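Local coordinates for protein glucoamylase (Thermoanaerobacterium thermosaccharolyticum, PDB 1LF6) that hydrolyses terminal alpha-1,4-linked glucose residues one after another from the non-reducing ends of glucan chains, releasing beta-D-glucose, at residues R343-V348 and L365-K370; D359-S364 and Y406-Y411. One frame throughout, in Å; residues are numbered along the deposited sequence.

Contact 1: R343-V348 and L365-K370; sequences RDLYHV and LDYLAK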
loop_
_atom_site.group_PDB
_atom_site.type_symbol
_atom_site.label_atom_id
_atom_site.label_comp_id
_atom_site.label_asym_id
_atom_site.label_seq_id
_atom_site.Cartn_x
_atom_site.Cartn_y
_atom_site.Cartn_z
ATOM N N ARG A 343 7.366 -11.508 -3.467
ATOM C CA ARG A 343 7.028 -11.073 -4.820
ATOM C C ARG A 343 6.964 -9.551 -4.901
ATOM O O ARG A 343 7.691 -8.935 -5.682
ATOM C CB ARG A 343 5.689 -11.701 -5.256
ATOM C CG ARG A 343 5.138 -11.188 -6.590
ATOM C CD ARG A 343 3.832 -11.889 -6.973
ATOM N NE ARG A 343 2.950 -12.063 -5.816
ATOM C CZ ARG A 343 2.793 -13.206 -5.158
ATOM N NH1 ARG A 343 3.446 -14.295 -5.542
ATOM N NH2 ARG A 343 1.994 -13.255 -4.106
ATOM N N ASP A 344 6.111 -8.945 -4.088
ATOM C CA ASP A 344 5.984 -7.492 -4.098
ATOM C C ASP A 344 7.314 -6.807 -3.794
ATOM O O ASP A 344 7.681 -5.839 -4.450
ATOM C CB ASP A 344 4.913 -7.042 -3.095
ATOM C CG ASP A 344 3.526 -7.554 -3.460
ATOM O OD1 ASP A 344 2.574 -6.746 -3.510
ATOM O OD2 ASP A 344 3.395 -8.768 -3.702
ATOM N N LEU A 345 8.036 -7.320 -2.803
ATOM C CA LEU A 345 9.323 -6.748 -2.417
ATOM C C LEU A 345 10.293 -6.778 -3.602
ATOM O O LEU A 345 11.016 -5.815 -3.859
ATOM C CB LEU A 345 9.894 -7.532 -1.228
ATOM C CG LEU A 345 11.146 -7.019 -0.511
ATOM C CD1 LEU A 345 10.924 -5.591 -0.027
ATOM C CD2 LEU A 345 11.459 -7.933 0.669
ATOM N N TYR A 346 10.292 -7.894 -4.318
ATOM C CA TYR A 346 11.138 -8.086 -5.493
ATOM C C TYR A 346 10.884 -6.986 -6.517
ATOM O O TYR A 346 11.817 -6.362 -7.028
ATOM C CB TYR A 346 10.834 -9.463 -6.108
ATOM C CG TYR A 346 11.355 -9.696 -7.513
ATOM C CD1 TYR A 346 12.722 -9.850 -7.765
ATOM C CD2 TYR A 346 10.474 -9.782 -8.593
ATOM C CE1 TYR A 346 13.196 -10.089 -9.061
ATOM C CE2 TYR A 346 10.937 -10.019 -9.888
ATOM C CZ TYR A 346 12.299 -10.173 -10.115
ATOM O OH TYR A 346 12.755 -10.410 -11.392
ATOM N N HIS A 347 9.612 -6.748 -6.809
ATOM C CA HIS A 347 9.234 -5.731 -7.777
ATOM C C HIS A 347 9.590 -4.335 -7.282
ATOM O O HIS A 347 10.078 -3.501 -8.047
ATOM C CB HIS A 347 7.740 -5.852 -8.075
ATOM C CG HIS A 347 7.383 -7.112 -8.806
ATOM N ND1 HIS A 347 7.904 -7.422 -10.047
ATOM C CD2 HIS A 347 6.581 -8.149 -8.466
ATOM C CE1 HIS A 347 7.437 -8.594 -10.438
ATOM N NE2 HIS A 347 6.630 -9.057 -9.497
ATOM N N VAL A 348 9.357 -4.086 -5.998
ATOM C CA VAL A 348 9.678 -2.795 -5.402
ATOM C C VAL A 348 11.196 -2.589 -5.520
ATOM O O VAL A 348 11.655 -1.525 -5.916
ATOM C CB VAL A 348 9.227 -2.750 -3.914
ATOM C CG1 VAL A 348 9.839 -1.525 -3.202
ATOM C CG2 VAL A 348 7.698 -2.681 -3.844
ATOM N N LEU A 365 16.813 -7.050 0.031
ATOM C CA LEU A 365 17.373 -8.375 -0.226
ATOM C C LEU A 365 17.898 -8.965 1.075
ATOM O O LEU A 365 17.678 -10.146 1.366
ATOM C CB LEU A 365 18.504 -8.310 -1.257
ATOM C CG LEU A 365 19.138 -9.649 -1.651
ATOM C CD1 LEU A 365 18.074 -10.583 -2.208
ATOM C CD2 LEU A 365 20.237 -9.421 -2.688
ATOM N N ASP A 366 18.591 -8.144 1.858
ATOM C CA ASP A 366 19.129 -8.602 3.134
ATOM C C ASP A 366 18.016 -8.988 4.105
ATOM O O ASP A 366 18.212 -9.831 4.979
ATOM C CB ASP A 366 20.023 -7.521 3.739
ATOM C CG ASP A 366 21.394 -7.493 3.099
ATOM O OD1 ASP A 366 21.921 -6.387 2.863
ATOM O OD2 ASP A 366 21.944 -8.585 2.837
ATOM N N TYR A 367 16.848 -8.371 3.949
ATOM C CA TYR A 367 15.707 -8.703 4.795
ATOM C C TYR A 367 15.309 -10.140 4.457
ATOM O O TYR A 367 15.098 -10.967 5.344
ATOM C CB TYR A 367 14.530 -7.768 4.498
ATOM C CG TYR A 367 13.250 -8.170 5.198
ATOM C CD1 TYR A 367 13.043 -7.865 6.541
ATOM C CD2 TYR A 367 12.263 -8.895 4.526
ATOM C CE1 TYR A 367 11.883 -8.274 7.204
ATOM C CE2 TYR A 367 11.099 -9.311 5.181
ATOM C CZ TYR A 367 10.918 -8.997 6.520
ATOM O OH TYR A 367 9.784 -9.415 7.180
ATOM N N LEU A 368 15.220 -10.431 3.160
ATOM C CA LEU A 368 14.848 -11.762 2.680
ATOM C C LEU A 368 15.873 -12.818 3.094
ATOM O O LEU A 368 15.521 -13.967 3.378
ATOM C CB LEU A 368 14.712 -11.745 1.153
ATOM C CG LEU A 368 13.561 -10.917 0.568
ATOM C CD1 LEU A 368 13.695 -10.870 -0.938
ATOM C CD2 LEU A 368 12.225 -11.527 0.963
ATOM N N ALA A 369 17.144 -12.430 3.108
ATOM C CA ALA A 369 18.213 -13.339 3.502
ATOM C C ALA A 369 17.988 -13.750 4.952
ATOM O O ALA A 369 18.235 -14.895 5.332
ATOM C CB ALA A 369 19.573 -12.651 3.353
ATOM N N LYS A 370 17.507 -12.804 5.752
ATOM C CA LYS A 370 17.231 -13.041 7.164
ATOM C C LYS A 370 16.058 -14.019 7.278
ATOM O O LYS A 370 16.043 -14.901 8.142
ATOM C CB LYS A 370 16.891 -11.708 7.844
ATOM C CG LYS A 370 17.199 -11.625 9.337
ATOM C CD LYS A 370 16.431 -12.655 10.152
ATOM C CE LYS A 370 16.632 -12.454 11.652
ATOM N NZ LYS A 370 16.059 -11.159 12.116
#
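Leu345 brings its CD2 methyl up against the branched end of Leu368, and the two leucines meet tip to tip between their helices. CD2 of Leu345 lies 3.7 Å from Leu368 CG and touches both methyls beyond it, so a single methyl is received by the whole isopropyl fork. The torsions explain the reach: Leu345 carries CG anti to its own nitrogen (chi1 -172°), whereas Leu368 sets CG anti to the carbonyl carbon, and both side chains leave their backbones in the direction of the other helix. The same methyl also approaches the ring of Tyr367 obliquely, with Leu345 CD2 4.1 Å from Tyr367 CD2. One branch of one leucine thus serves two neighbours in segment 365-370 of the facing helix.

The pairing joins helix 342-355 to helix 358-375, successive in sequence and linked by a short turn, as expected of a helical hairpin in the (alpha/alpha) barrel of glycoside hydrolase family 15. Other parts of the fold close round it: Tyr317 lies against Leu345, Pro401 of helix 395-407 against Leu368, and Val340 against Tyr367. The phenol of Tyr367 hydrogen-bonds through OH to Thr382 OG1, which gives the ring a fixed point at its far end.

All three touching residues are buried, and no hydrogen bond or salt bridge passes between the two segments. With only 122 Å² of surface buried between them, both sides summed, the direct interface is small and purely apolar. Its chemistry implies that shape and exclusion of water, rather than directed bonds, hold the two helices together here.

Contact 2: D359-S364 and Y406-Y411; sequences DSANRS and YRLKRY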
loop_
_atom_site.group_PDB
_atom_site.type_symbol
_atom_site.label_atom_id
_atom_site.label_comp_id
_atom_site.label_asym_id
_atom_site.label_seq_id
_atom_site.Cartn_x
_atom_site.Cartn_y
_atom_site.Cartn_z
ATOM N N ASP A 359 20.849 1.033 -2.556
ATOM C CA ASP A 359 20.869 0.741 -1.119
ATOM C C ASP A 359 19.548 0.162 -0.627
ATOM O O ASP A 359 19.525 -0.804 0.139
ATOM C CB ASP A 359 21.173 2.011 -0.319
ATOM C CG ASP A 359 22.615 2.478 -0.475
ATOM O OD1 ASP A 359 22.908 3.619 -0.071
ATOM O OD2 ASP A 359 23.449 1.704 -0.989
ATOM N N SER A 360 18.445 0.769 -1.054
ATOM C CA SER A 360 17.129 0.301 -0.644
ATOM C C SER A 360 16.853 -1.114 -1.147
ATOM O O SER A 360 16.275 -1.925 -0.430
ATOM C CB SER A 360 16.046 1.251 -1.144
ATOM O OG SER A 360 16.126 2.498 -0.471
ATOM N N ALA A 361 17.264 -1.407 -2.378
ATOM C CA ALA A 361 17.062 -2.736 -2.941
ATOM C C ALA A 361 17.874 -3.765 -2.150
ATOM O O ALA A 361 17.383 -4.853 -1.843
ATOM C CB ALA A 361 17.472 -2.753 -4.400
ATOM N N ASN A 362 19.117 -3.417 -1.814
ATOM C CA ASN A 362 19.974 -4.323 -1.052
ATOM C C ASN A 362 19.442 -4.589 0.346
ATOM O O ASN A 362 19.555 -5.703 0.859
ATOM C CB ASN A 362 21.400 -3.772 -0.953
ATOM C CG ASN A 362 22.281 -4.260 -2.079
ATOM O OD1 ASN A 362 22.430 -5.467 -2.281
ATOM N ND2 ASN A 362 22.872 -3.330 -2.820
ATOM N N ARG A 363 18.870 -3.566 0.967
ATOM C CA ARG A 363 18.318 -3.736 2.297
ATOM C C ARG A 363 17.139 -4.703 2.217
ATOM O O ARG A 363 16.949 -5.537 3.103
ATOM C CB ARG A 363 17.858 -2.390 2.846
ATOM C CG ARG A 363 18.134 -2.209 4.327
ATOM C CD ARG A 363 17.806 -0.789 4.753
ATOM N NE ARG A 363 18.429 0.177 3.859
ATOM C CZ ARG A 363 17.760 1.036 3.096
ATOM N NH1 ARG A 363 16.436 1.060 3.114
ATOM N NH2 ARG A 363 18.423 1.872 2.306
ATOM N N SER A 364 16.346 -4.598 1.153
ATOM C CA SER A 364 15.205 -5.492 1.010
ATOM C C SER A 364 15.711 -6.914 0.767
ATOM O O SER A 364 15.118 -7.878 1.252
ATOM C CB SER A 364 14.288 -5.034 -0.133
ATOM O OG SER A 364 14.802 -5.389 -1.402
ATOM N N TYR A 406 21.109 -11.900 -8.025
ATOM C CA TYR A 406 21.883 -11.857 -9.251
ATOM C C TYR A 406 22.018 -10.437 -9.802
ATOM O O TYR A 406 23.111 -10.004 -10.156
ATOM C CB TYR A 406 21.248 -12.760 -10.311
ATOM C CG TYR A 406 21.737 -12.464 -11.705
ATOM C CD1 TYR A 406 20.973 -11.694 -12.582
ATOM C CD2 TYR A 406 22.995 -12.893 -12.127
ATOM C CE1 TYR A 406 21.449 -11.353 -13.836
ATOM C CE2 TYR A 406 23.483 -12.556 -13.380
ATOM C CZ TYR A 406 22.707 -11.782 -14.225
ATOM O OH TYR A 406 23.207 -11.411 -15.445
ATOM N N ARG A 407 20.905 -9.716 -9.884
ATOM C CA ARG A 407 20.939 -8.359 -10.410
ATOM C C ARG A 407 21.729 -7.401 -9.523
ATOM O O ARG A 407 22.336 -6.452 -10.015
ATOM C CB ARG A 407 19.516 -7.841 -10.621
ATOM C CG ARG A 407 18.767 -8.576 -11.724
ATOM C CD ARG A 407 17.615 -7.735 -12.227
ATOM N NE ARG A 407 18.094 -6.497 -12.830
ATOM C CZ ARG A 407 17.494 -5.322 -12.693
ATOM N NH1 ARG A 407 16.387 -5.221 -11.970
ATOM N NH2 ARG A 407 18.002 -4.246 -13.275
ATOM N N LEU A 408 21.721 -7.645 -8.218
ATOM C CA LEU A 408 22.465 -6.801 -7.293
ATOM C C LEU A 408 23.898 -7.323 -7.152
ATOM O O LEU A 408 24.698 -6.771 -6.401
ATOM C CB LEU A 408 21.773 -6.773 -5.925
ATOM C CG LEU A 408 20.507 -5.901 -5.878
ATOM C CD1 LEU A 408 19.773 -6.097 -4.570
ATOM C CD2 LEU A 408 20.900 -4.452 -6.055
ATOM N N LYS A 409 24.209 -8.383 -7.895
ATOM C CA LYS A 409 25.531 -8.998 -7.867
ATOM C C LYS A 409 25.971 -9.325 -6.449
ATOM O O LYS A 409 27.144 -9.188 -6.096
ATOM C CB LYS A 409 26.558 -8.084 -8.542
ATOM C CG LYS A 409 26.301 -7.903 -10.028
ATOM C CD LYS A 409 27.382 -7.076 -10.692
ATOM C CE LYS A 409 27.131 -6.956 -12.192
ATOM N NZ LYS A 409 28.224 -6.212 -12.883
ATOM N N ARG A 410 25.015 -9.764 -5.639
ATOM C CA ARG A 410 25.282 -10.126 -4.254
ATOM C C ARG A 410 25.626 -11.603 -4.160
ATOM O O ARG A 410 24.864 -12.403 -3.608
ATOM C CB ARG A 410 24.055 -9.810 -3.390
ATOM C CG ARG A 410 23.781 -8.321 -3.246
ATOM C CD ARG A 410 24.880 -7.667 -2.432
ATOM N NE ARG A 410 24.998 -8.297 -1.119
ATOM C CZ ARG A 410 24.199 -8.040 -0.090
ATOM N NH1 ARG A 410 23.225 -7.168 -0.190
ATOM N NH2 ARG A 410 24.359 -8.666 1.051
ATOM N N TYR A 411 26.788 -11.957 -4.695
ATOM C CA TYR A 411 27.251 -13.344 -4.694
ATOM C C TYR A 411 27.642 -13.808 -3.301
ATOM O O TYR A 411 27.909 -14.992 -3.074
ATOM C CB TYR A 411 28.443 -13.491 -5.645
ATOM C CG TYR A 411 28.214 -12.856 -6.993
ATOM C CD1 TYR A 411 27.005 -13.028 -7.668
ATOM C CD2 TYR A 411 29.207 -12.089 -7.602
ATOM C CE1 TYR A 411 26.790 -12.452 -8.917
ATOM C CE2 TYR A 411 29.001 -11.509 -8.852
ATOM C CZ TYR A 411 27.794 -11.695 -9.502
ATOM O OH TYR A 411 27.588 -11.137 -10.740
HETATM O O HOH W 1 24.709 -4.488 -5.011
#
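Arg410 gives its NH1 to the amide oxygen of Asn362, with NH1 to OD1 2.8 Å and a nearly straight N-H...O angle of 161°. The acceptor sits at the guanidinium edge, in its plane, yet the donor stands above the amide plane, and the two flat groups are turned 48° apart. Bends at chi2 and chi3 fold the arginine back so that its CG and CD also lie against the same oxygen. Beside this polar pair, Leu408 slides past Asn362 in the opposite direction, with CD1 3.6 Å from Asn362 OD1, and its methyls reach on to the CB of Ala361. A water completes the contact, accepting from Asn362 ND2 and donating to Leu408 O, with 2.7 Å between the water oxygen and that carbonyl O.

Residues 406-411 carry the end of helix 395-407, closed by a Schellman motif in which Lys409 takes positive phi; Arg410 then centres an inverse gamma turn. Within the helical barrel, this turn packs against the flank of helix 358-375.

Farther out, salt bridges from NE to Asp412 and from NH2 to Asp366 fix the rotation of the Arg410 guanidinium. With alanine in place of Arg410, Asn362 OD1 would probably lose this donor, and both carboxylates their cationic mate. Leu408 is backed by Ile353 of helix 342-355 and by Val358.

In the fold
Contacts 1 and 2 are centred about 9 Å apart and share helix 358-375, whose residues 359-364 serve contact 2 and 365-370 contact 1. Their segments alternate along the chain; the shared helix joins helix 342-355 to the turn that ends helix 395-407. A salt bridge of 3.0 Å from Arg410 NH2 to Asp366 OD2 links the two contacts, and Leu365 CD2 lies 3.8 Å from Leu408 CD1. Leu345 also packs on Ser364. Both contacts lie away from the likely catalytic pair, Glu435 and Glu438, although Arg343, at the start of segment 343-348, makes a long, weak ion pair with Glu438.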